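Local coordinates for possible metal-dependent hydrolase (Veillonella parvula, PDB 3RPC), which is probably a metal-dependent hydrolase of the metallo-beta-lactamase superfamily, with a two-zinc site, whose substrate is not established, at residues R11-K16 and A224-T229. Numbering follows the deposited sequence.
With ZN (zinc ion), chain F.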
loop_
_atom_site.group_PDB
_atom_site.type_symbol
_atom_site.label_atom_id
_atom_site.label_comp_id
_atom_site.label_asym_id
_atom_site.label_seq_id
_atom_site.Cartn_x
_atom_site.Cartn_y
_atom_site.Cartn_z
ATOM N N ARG A 11 13.057 -4.716 23.144
ATOM C CA ARG A 11 14.266 -5.096 22.413
ATOM C C ARG A 11 13.938 -5.164 20.930
ATOM O O ARG A 11 12.941 -5.746 20.564
ATOM C CB ARG A 11 14.793 -6.456 22.900
ATOM C CG ARG A 11 16.169 -6.814 22.301
ATOM C CD ARG A 11 16.626 -8.222 22.714
ATOM N NE ARG A 11 15.691 -9.241 22.252
ATOM C CZ ARG A 11 15.777 -10.535 22.556
ATOM N NH1 ARG A 11 16.772 -10.982 23.314
ATOM N NH2 ARG A 11 14.866 -11.388 22.096
ATOM N N ASN A 12 14.802 -4.580 20.099
ATOM C CA ASN A 12 14.565 -4.477 18.649
ATOM C C ASN A 12 13.274 -3.699 18.357
ATOM O O ASN A 12 13.195 -2.515 18.677
ATOM C CB ASN A 12 14.565 -5.853 17.970
ATOM C CG ASN A 12 14.808 -5.763 16.464
ATOM O OD1 ASN A 12 15.682 -5.012 16.007
ATOM N ND2 ASN A 12 14.054 -6.529 15.692
ATOM N N ALA A 13 12.266 -4.359 17.788
ATOM C CA ALA A 13 10.970 -3.714 17.556
ATOM C C ALA A 13 9.924 -4.139 18.589
ATOM O O ALA A 13 8.760 -3.763 18.493
ATOM C CB ALA A 13 10.455 -4.017 16.141
ATOM N N THR A 14 10.344 -4.917 19.583
ATOM C CA THR A 14 9.418 -5.401 20.599
ATOM C C THR A 14 9.248 -4.336 21.669
ATOM O O THR A 14 10.226 -3.820 22.196
ATOM C CB THR A 14 9.934 -6.696 21.258
ATOM O OG1 THR A 14 10.187 -7.681 20.253
ATOM C CG2 THR A 14 8.922 -7.249 22.275
ATOM N N GLY A 15 7.999 -4.013 21.984
ATOM C CA GLY A 15 7.699 -3.018 22.997
ATOM C C GLY A 15 6.333 -3.270 23.592
ATOM O O GLY A 15 5.584 -4.105 23.090
ATOM N N LYS A 16 6.017 -2.564 24.672
ATOM C CA LYS A 16 4.689 -2.626 25.270
ATOM C C LYS A 16 4.101 -1.222 25.278
ATOM O O LYS A 16 4.656 -0.308 25.901
ATOM C CB LYS A 16 4.750 -3.206 26.691
ATOM C CG LYS A 16 5.205 -4.668 26.737
ATOM C CD LYS A 16 5.590 -5.119 28.160
ATOM C CE LYS A 16 4.396 -5.179 29.082
ATOM N NZ LYS A 16 4.827 -5.719 30.412
ATOM N N ALA A 224 12.791 6.195 18.306
ATOM C CA ALA A 224 13.548 5.365 17.375
ATOM C C ALA A 224 13.937 4.027 17.993
ATOM O O ALA A 224 14.553 3.982 19.067
ATOM C CB ALA A 224 14.796 6.111 16.887
ATOM N N VAL A 225 13.579 2.947 17.307
ATOM C CA VAL A 225 13.822 1.591 17.798
ATOM C C VAL A 225 14.344 0.677 16.680
ATOM O O VAL A 225 14.803 1.169 15.647
ATOM C CB VAL A 225 12.551 0.993 18.456
ATOM C CG1 VAL A 225 12.122 1.852 19.649
ATOM C CG2 VAL A 225 11.414 0.868 17.445
ATOM N N HIS A 226 14.279 -0.639 16.887
ATOM C CA HIS A 226 14.746 -1.633 15.908
ATOM C C HIS A 226 16.269 -1.587 15.741
ATOM O O HIS A 226 16.798 -1.732 14.640
ATOM C CB HIS A 226 14.018 -1.462 14.555
ATOM C CG HIS A 226 13.964 -2.711 13.723
ATOM N ND1 HIS A 226 15.096 -3.364 13.286
ATOM C CD2 HIS A 226 12.913 -3.415 13.230
ATOM C CE1 HIS A 226 14.749 -4.421 12.572
ATOM N NE2 HIS A 226 13.429 -4.474 12.522
HETATM N N MSE A 227 16.978 -1.422 16.857
HETATM C CA MSE A 227 18.431 -1.310 16.811
HETATM C C MSE A 227 19.151 -2.221 17.800
HETATM O O MSE A 227 18.555 -2.720 18.762
HETATM C CB MSE A 227 18.848 0.139 17.061
HETATM C CG MSE A 227 18.455 1.050 15.902
HETATM SE SE MSE A 227 18.793 2.946 16.188
HETATM C CE MSE A 227 17.276 3.331 17.341
ATOM N N ASP A 228 20.439 -2.420 17.524
ATOM C CA ASP A 228 21.365 -3.080 18.441
ATOM C C ASP A 228 20.897 -4.482 18.846
ATOM O O ASP A 228 21.181 -4.930 19.963
ATOM C CB ASP A 228 21.579 -2.227 19.700
ATOM C CG ASP A 228 22.130 -0.829 19.408
ATOM O OD1 ASP A 228 22.484 -0.531 18.261
ATOM O OD2 ASP A 228 22.201 -0.020 20.360
ATOM N N THR A 229 20.201 -5.180 17.955
ATOM C CA THR A 229 19.668 -6.505 18.279
ATOM C C THR A 229 19.920 -7.538 17.180
ATOM O O THR A 229 20.546 -8.577 17.433
ATOM C CB THR A 229 18.157 -6.448 18.575
ATOM O OG1 THR A 229 17.896 -5.430 19.549
ATOM C CG2 THR A 229 17.665 -7.802 19.111
HETATM ZN ZN ZN F . 12.426 -6.040 11.230
HETATM O O HOH W 1 16.665 -2.661 20.912
HETATM O O HOH W 2 18.573 -4.480 15.631
HETATM O O HOH W 3 12.232 -7.906 9.893
HETATM O O HOH W 4 14.322 -5.602 9.563
#
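The side chains of Asn12 and His226 run next to each other in the same direction. Asn12 OD1 sits over one face of the imidazole, displaced to the ring margin and 3.2 Å from His226 ND1; the angle is too poor for a hydrogen bond. Amide and ring planes are 62° apart. With CG anti to the backbone N, the torsion (chi1 -160°) carries the amide alongside the imidazole, and ND2 hydrogen-bonds Asp76 O. Asn12 thus touches one zinc ligand and bonds the backbone of another, a second-shell position. His226 NE2 binds one of the two zinc ions at 2.3 Å, with Asp76, His77, Asp168 and two waters. At the backbone, His226 N donates to Asn12 O, an atom less surely placed. Here the packing is close: Asn12 CB also meets Thr229 CB at 3.7 Å.

Toward Met227 and Thr229 the contact is looser and runs partly through two waters. One links Asn12 OD1 to Thr229 N; the second accepts from Asn12 N and donates to Met227 O. Thr229 OG1 bonds back to Met227 O (2.9 Å), while its CG2 touches the Arg11 chain.

The type II' turn Arg11-Thr14 joins strands 6-11 and 14-19 of one sheet. It meets the loop after strand 221-225 of the other, beside strand 186-190, as in the metallo-beta-lactamase sandwich.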